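Local coordinates for protein MaoC-like dehydratase (Rhodospirillum rubrum, PDB 3EXZ) that probably works as a hot-dog-fold lyase of the MaoC family, adding or removing water at a carbon-carbon double bond, perhaps in acyl thioesters, at residues G83-W88 with V133-A138; T103-T108 with T120-T125. One frame throughout, in Å; residues are numbered along the deposited sequence.

Interaction 1: residues G83-W88 with V133-A138; sequences GTELSW and VQRSTA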
loop_
_atom_site.group_PDB
_atom_site.type_symbol
_atom_site.label_atom_id
_atom_site.label_comp_id
_atom_site.label_asym_id
_atom_site.label_seq_id
_atom_site.Cartn_x
_atom_site.Cartn_y
_atom_site.Cartn_z
ATOM N N GLY A 83 -8.069 -0.484 7.116
ATOM C CA GLY A 83 -7.183 0.620 6.799
ATOM C C GLY A 83 -5.857 0.485 7.520
ATOM O O GLY A 83 -5.708 -0.343 8.423
ATOM N N THR A 84 -4.898 1.321 7.149
ATOM C CA THR A 84 -3.588 1.265 7.776
ATOM C C THR A 84 -2.813 2.574 7.739
ATOM O O THR A 84 -3.035 3.419 6.865
ATOM C CB THR A 84 -2.685 0.173 7.080
ATOM O OG1 THR A 84 -1.491 -0.034 7.845
ATOM C CG2 THR A 84 -2.274 0.610 5.667
ATOM N N GLU A 85 -1.928 2.740 8.721
ATOM C CA GLU A 85 -1.026 3.894 8.782
ATOM C C GLU A 85 0.272 3.312 8.204
ATOM O O GLU A 85 0.865 2.381 8.765
ATOM C CB GLU A 85 -0.798 4.359 10.216
ATOM C CG GLU A 85 0.129 5.573 10.363
ATOM C CD GLU A 85 1.619 5.279 10.124
ATOM O OE1 GLU A 85 2.079 4.137 10.377
ATOM O OE2 GLU A 85 2.338 6.210 9.692
ATOM N N LEU A 86 0.729 3.892 7.103
ATOM C CA LEU A 86 1.884 3.386 6.392
ATOM C C LEU A 86 3.035 4.366 6.308
ATOM O O LEU A 86 2.824 5.551 6.066
ATOM C CB LEU A 86 1.414 3.003 4.974
ATOM C CG LEU A 86 2.147 1.912 4.187
ATOM C CD1 LEU A 86 2.395 0.684 5.073
ATOM C CD2 LEU A 86 1.309 1.536 2.970
ATOM N N SER A 87 4.245 3.880 6.544
ATOM C CA SER A 87 5.416 4.724 6.398
ATOM C C SER A 87 6.602 3.876 5.936
ATOM O O SER A 87 6.656 2.668 6.197
ATOM C CB SER A 87 5.761 5.460 7.704
ATOM O OG SER A 87 6.051 4.560 8.749
ATOM N N TRP A 88 7.526 4.499 5.209
ATOM C CA TRP A 88 8.728 3.813 4.744
ATOM C C TRP A 88 9.935 4.624 5.233
ATOM O O TRP A 88 10.377 5.571 4.575
ATOM C CB TRP A 88 8.755 3.708 3.214
ATOM C CG TRP A 88 7.539 3.021 2.655
ATOM C CD1 TRP A 88 7.320 1.670 2.556
ATOM C CD2 TRP A 88 6.371 3.654 2.133
ATOM N NE1 TRP A 88 6.089 1.428 1.990
ATOM C CE2 TRP A 88 5.481 2.630 1.723
ATOM C CE3 TRP A 88 5.987 4.994 1.956
ATOM C CZ2 TRP A 88 4.226 2.898 1.163
ATOM C CZ3 TRP A 88 4.728 5.264 1.401
ATOM C CH2 TRP A 88 3.872 4.218 1.002
ATOM N N VAL A 133 12.121 -0.920 6.750
ATOM C CA VAL A 133 11.831 -0.400 5.408
ATOM C C VAL A 133 10.330 -0.104 5.250
ATOM O O VAL A 133 9.903 0.504 4.267
ATOM C CB VAL A 133 12.321 -1.340 4.273
ATOM C CG1 VAL A 133 13.832 -1.518 4.398
ATOM C CG2 VAL A 133 11.599 -2.677 4.305
ATOM N N GLN A 134 9.530 -0.533 6.220
ATOM C CA GLN A 134 8.107 -0.226 6.203
ATOM C C GLN A 134 7.458 -0.529 7.530
ATOM O O GLN A 134 7.783 -1.528 8.175
ATOM C CB GLN A 134 7.333 -1.012 5.130
ATOM C CG GLN A 134 5.852 -0.608 5.038
ATOM C CD GLN A 134 5.041 -1.430 4.044
ATOM O OE1 GLN A 134 4.299 -2.348 4.423
ATOM N NE2 GLN A 134 5.185 -1.108 2.760
ATOM N N ARG A 135 6.582 0.371 7.965
ATOM C CA ARG A 135 5.795 0.119 9.157
ATOM C C ARG A 135 4.352 0.324 8.714
ATOM O O ARG A 135 3.999 1.341 8.104
ATOM C CB ARG A 135 6.117 1.055 10.316
ATOM C CG ARG A 135 5.017 1.064 11.370
ATOM C CD ARG A 135 5.487 1.773 12.626
ATOM N NE ARG A 135 6.531 1.011 13.305
ATOM C CZ ARG A 135 6.998 1.304 14.514
ATOM N NH1 ARG A 135 6.507 2.342 15.184
ATOM N NH2 ARG A 135 7.955 0.558 15.056
ATOM N N SER A 136 3.531 -0.679 9.000
ATOM C CA SER A 136 2.125 -0.659 8.665
ATOM C C SER A 136 1.340 -0.950 9.945
ATOM O O SER A 136 1.373 -2.069 10.457
ATOM C CB SER A 136 1.842 -1.717 7.590
ATOM O OG SER A 136 0.487 -1.701 7.181
ATOM N N THR A 137 0.679 0.072 10.492
ATOM C CA THR A 137 -0.158 -0.093 11.685
ATOM C C THR A 137 -1.552 -0.263 11.073
ATOM O O THR A 137 -2.242 0.703 10.745
ATOM C CB THR A 137 -0.088 1.138 12.593
ATOM O OG1 THR A 137 1.278 1.354 12.964
ATOM C CG2 THR A 137 -0.918 0.921 13.857
ATOM N N ALA A 138 -1.959 -1.513 10.921
ATOM C CA ALA A 138 -3.227 -1.852 10.294
ATOM C C ALA A 138 -4.342 -2.272 11.228
ATOM O O ALA A 138 -4.089 -2.783 12.315
ATOM C CB ALA A 138 -2.982 -2.993 9.258
#
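Strands 83-87 and 134-138 run antiparallel, their short axes 4.4 Å apart at the closest and 161° between directions. They belong to the hot-dog sheet of the MaoC domain. Strand 83-87 also pairs with a strand of the second subunit, so the sheet continues through the dimer. Glu85 with Thr137 and Ser87 with Arg135 are the hydrogen-bonded pairs, each closed by two backbone N-H to O bonds. Between and beside them, Thr84, Leu86 and Ser136 share one face. Thr84 (chi1 -170°) and Ser136 (chi1 -177°) both hold their hydroxyl anti to the backbone N, and the two oxygens meet tip to tip in a hydrogen bond, Thr84 OG1 2.7 Å from Ser136 OG; either could be the donor. Leu86 CD1 touches Ser136 CB at 3.5 Å and Gln134 CD at the same distance. Gln134 lies alongside Trp88, pointing the same way, with CB 3.7 Å from Trp88 CD1. With an alanine here, the space between Leu86 CD1 and the Trp88 indole edge would probably go unfilled, and both groups would be freer to shift. Arg135 leads away to a salt bridge with Asp124. Val133 O sits at the indole edge, in the ring plane, 3.3 Å from Trp88 CD1.

Interaction 2: residues T103-T108 with T120-T125; sequences TVLAIT and TCQSDT
Leu105 turns its CG anti to the carbonyl carbon (chi1 -62°), and Gln122 extends its chain with CG anti to the backbone N (chi1 -177°). These torsions set the leucine methyl against the glutamine stem. The setting is the beta hairpin of strands 97-109 and 116-126, within the hot-dog sheet; here the short strand segments run antiparallel at 149°. The two side chains cross obliquely. Leu105 CD1 lies 3.9 Å from Gln122 CB and 3.7 Å from Gln122 OE1, so it packs along the chain up to the amide. That amide oxygen also makes a weak hydrogen bond to Thr137 on the next strand. Thr120 presents its methyl to the same leucine, with Thr120 CG2 4.0 Å from Leu105 CB.

The backbone fixes the register. Thr103 and Gln122 form a hydrogen-bonded pair with a bond in each direction, and Val104 faces Cys121 as a non-hydrogen-bonded pair. Further on, Leu105 N donates to Thr120 O at 2.8 Å, while Thr120 N donates to Ala106 O. On its other side, strand 103-108 meets the chain near the N terminus, where Val104 shares backbone bonds with Gly11 and Asp12. Water also joins the strands. One molecule bonds Thr120 OG1 at 2.8 Å and makes weak hydrogen bonds to Ala106 O, as donor, and to Thr108 OG1. Another lies 2.9 Å from Thr103 OG1 and donates to Gln122 O at 3.2 Å.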
loop_
_atom_site.group_PDB
_atom_site.type_symbol
_atom_site.label_atom_id
_atom_site.label_comp_id
_atom_site.label_asym_id
_atom_site.label_seq_id
_atom_site.Cartn_x
_atom_site.Cartn_y
_atom_site.Cartn_z
ATOM N N THR A 103 3.094 -7.016 15.725
ATOM C CA THR A 103 2.673 -6.948 17.126
ATOM C C THR A 103 1.216 -6.499 17.234
ATOM O O THR A 103 0.808 -5.551 16.560
ATOM C CB THR A 103 3.519 -5.923 17.946
ATOM O OG1 THR A 103 4.913 -6.232 17.825
ATOM C CG2 THR A 103 3.121 -5.950 19.437
ATOM N N VAL A 104 0.431 -7.202 18.053
ATOM C CA VAL A 104 -0.968 -6.836 18.301
ATOM C C VAL A 104 -0.908 -5.702 19.350
ATOM O O VAL A 104 -0.405 -5.887 20.464
ATOM C CB VAL A 104 -1.778 -8.019 18.874
ATOM C CG1 VAL A 104 -3.238 -7.603 19.065
ATOM C CG2 VAL A 104 -1.683 -9.212 17.928
ATOM N N LEU A 105 -1.428 -4.533 18.988
ATOM C CA LEU A 105 -1.409 -3.360 19.857
ATOM C C LEU A 105 -2.708 -3.164 20.607
ATOM O O LEU A 105 -2.732 -2.552 21.676
ATOM C CB LEU A 105 -1.119 -2.092 19.034
ATOM C CG LEU A 105 0.213 -1.967 18.276
ATOM C CD1 LEU A 105 0.419 -0.516 17.834
ATOM C CD2 LEU A 105 1.358 -2.408 19.181
ATOM N N ALA A 106 -3.787 -3.679 20.030
ATOM C CA ALA A 106 -5.105 -3.552 20.628
ATOM C C ALA A 106 -6.139 -4.466 19.965
ATOM O O ALA A 106 -6.019 -4.800 18.783
ATOM C CB ALA A 106 -5.578 -2.081 20.530
ATOM N N ILE A 107 -7.134 -4.886 20.748
ATOM C CA ILE A 107 -8.247 -5.714 20.267
ATOM C C ILE A 107 -9.495 -4.932 20.686
ATOM O O ILE A 107 -9.672 -4.603 21.862
ATOM C CB ILE A 107 -8.264 -7.123 20.894
ATOM C CG1 ILE A 107 -7.103 -7.947 20.336
ATOM C CG2 ILE A 107 -9.583 -7.815 20.574
ATOM C CD1 ILE A 107 -6.168 -8.446 21.407
ATOM N N THR A 108 -10.366 -4.645 19.728
ATOM C CA THR A 108 -11.544 -3.845 19.997
ATOM C C THR A 108 -12.776 -4.488 19.401
ATOM O O THR A 108 -13.124 -4.253 18.238
ATOM C CB THR A 108 -11.336 -2.411 19.420
ATOM O OG1 THR A 108 -10.176 -1.818 20.031
ATOM C CG2 THR A 108 -12.542 -1.526 19.681
ATOM N N THR A 120 -5.725 -4.196 16.000
ATOM C CA THR A 120 -4.693 -3.297 15.511
ATOM C C THR A 120 -3.359 -4.042 15.471
ATOM O O THR A 120 -2.792 -4.388 16.508
ATOM C CB THR A 120 -4.560 -2.052 16.416
ATOM O OG1 THR A 120 -5.800 -1.332 16.422
ATOM C CG2 THR A 120 -3.469 -1.136 15.897
ATOM N N CYS A 121 -2.863 -4.286 14.263
ATOM C CA CYS A 121 -1.603 -4.995 14.083
ATOM C C CYS A 121 -0.540 -4.084 13.515
ATOM O O CYS A 121 -0.739 -3.461 12.470
ATOM C CB CYS A 121 -1.780 -6.178 13.130
ATOM S SG CYS A 121 -3.039 -7.344 13.648
ATOM N N GLN A 122 0.589 -4.006 14.206
ATOM C CA GLN A 122 1.691 -3.183 13.740
ATOM C C GLN A 122 2.770 -4.079 13.153
ATOM O O GLN A 122 3.467 -4.788 13.877
ATOM C CB GLN A 122 2.273 -2.353 14.884
ATOM C CG GLN A 122 3.383 -1.426 14.446
ATOM C CD GLN A 122 3.762 -0.417 15.506
ATOM O OE1 GLN A 122 3.146 0.648 15.622
ATOM N NE2 GLN A 122 4.768 -0.753 16.303
ATOM N N SER A 123 2.891 -4.055 11.831
ATOM C CA SER A 123 3.893 -4.854 11.144
ATOM C C SER A 123 5.086 -4.005 10.720
ATOM O O SER A 123 4.934 -2.999 10.025
ATOM C CB SER A 123 3.291 -5.515 9.905
ATOM O OG SER A 123 2.151 -6.282 10.247
ATOM N N ASP A 124 6.273 -4.408 11.160
ATOM C CA ASP A 124 7.503 -3.725 10.795
ATOM C C ASP A 124 8.267 -4.656 9.856
ATOM O O ASP A 124 8.595 -5.792 10.213
ATOM C CB ASP A 124 8.354 -3.413 12.032
ATOM C CG ASP A 124 7.840 -2.213 12.816
ATOM O OD1 ASP A 124 8.438 -1.895 13.866
ATOM O OD2 ASP A 124 6.850 -1.582 12.385
ATOM N N THR A 125 8.512 -4.183 8.638
ATOM C CA THR A 125 9.258 -4.955 7.653
ATOM C C THR A 125 10.706 -4.513 7.818
ATOM O O THR A 125 11.027 -3.327 7.717
ATOM C CB THR A 125 8.759 -4.668 6.239
ATOM O OG1 THR A 125 7.326 -4.624 6.267
ATOM C CG2 THR A 125 9.219 -5.784 5.271
HETATM O O HOH W 1 6.239 -5.202 15.435
HETATM O O HOH W 2 -8.165 -2.455 17.414
#

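After strand 13-20 and a run of helices, the last of them 57-72, the chain forms strand 81-87, the first half of interaction 1. It then forms strand 97-109 and turns back into strand 116-126, closing the short hairpin loop of interaction 2. Strand 132-143 follows and returns to 83-88, closing the longer loop of interaction 1. Interaction 2 is therefore nested inside it. The centres are about 10 Å apart. Strands 116-126 and 132-143 are neighbours in the sheet and tie the two contacts together: Ala138 O lies 2.7 Å from Cys121 N, a probable hydrogen bond. Four strands are thereby linked side by side, from the hairpin to the dimer edge.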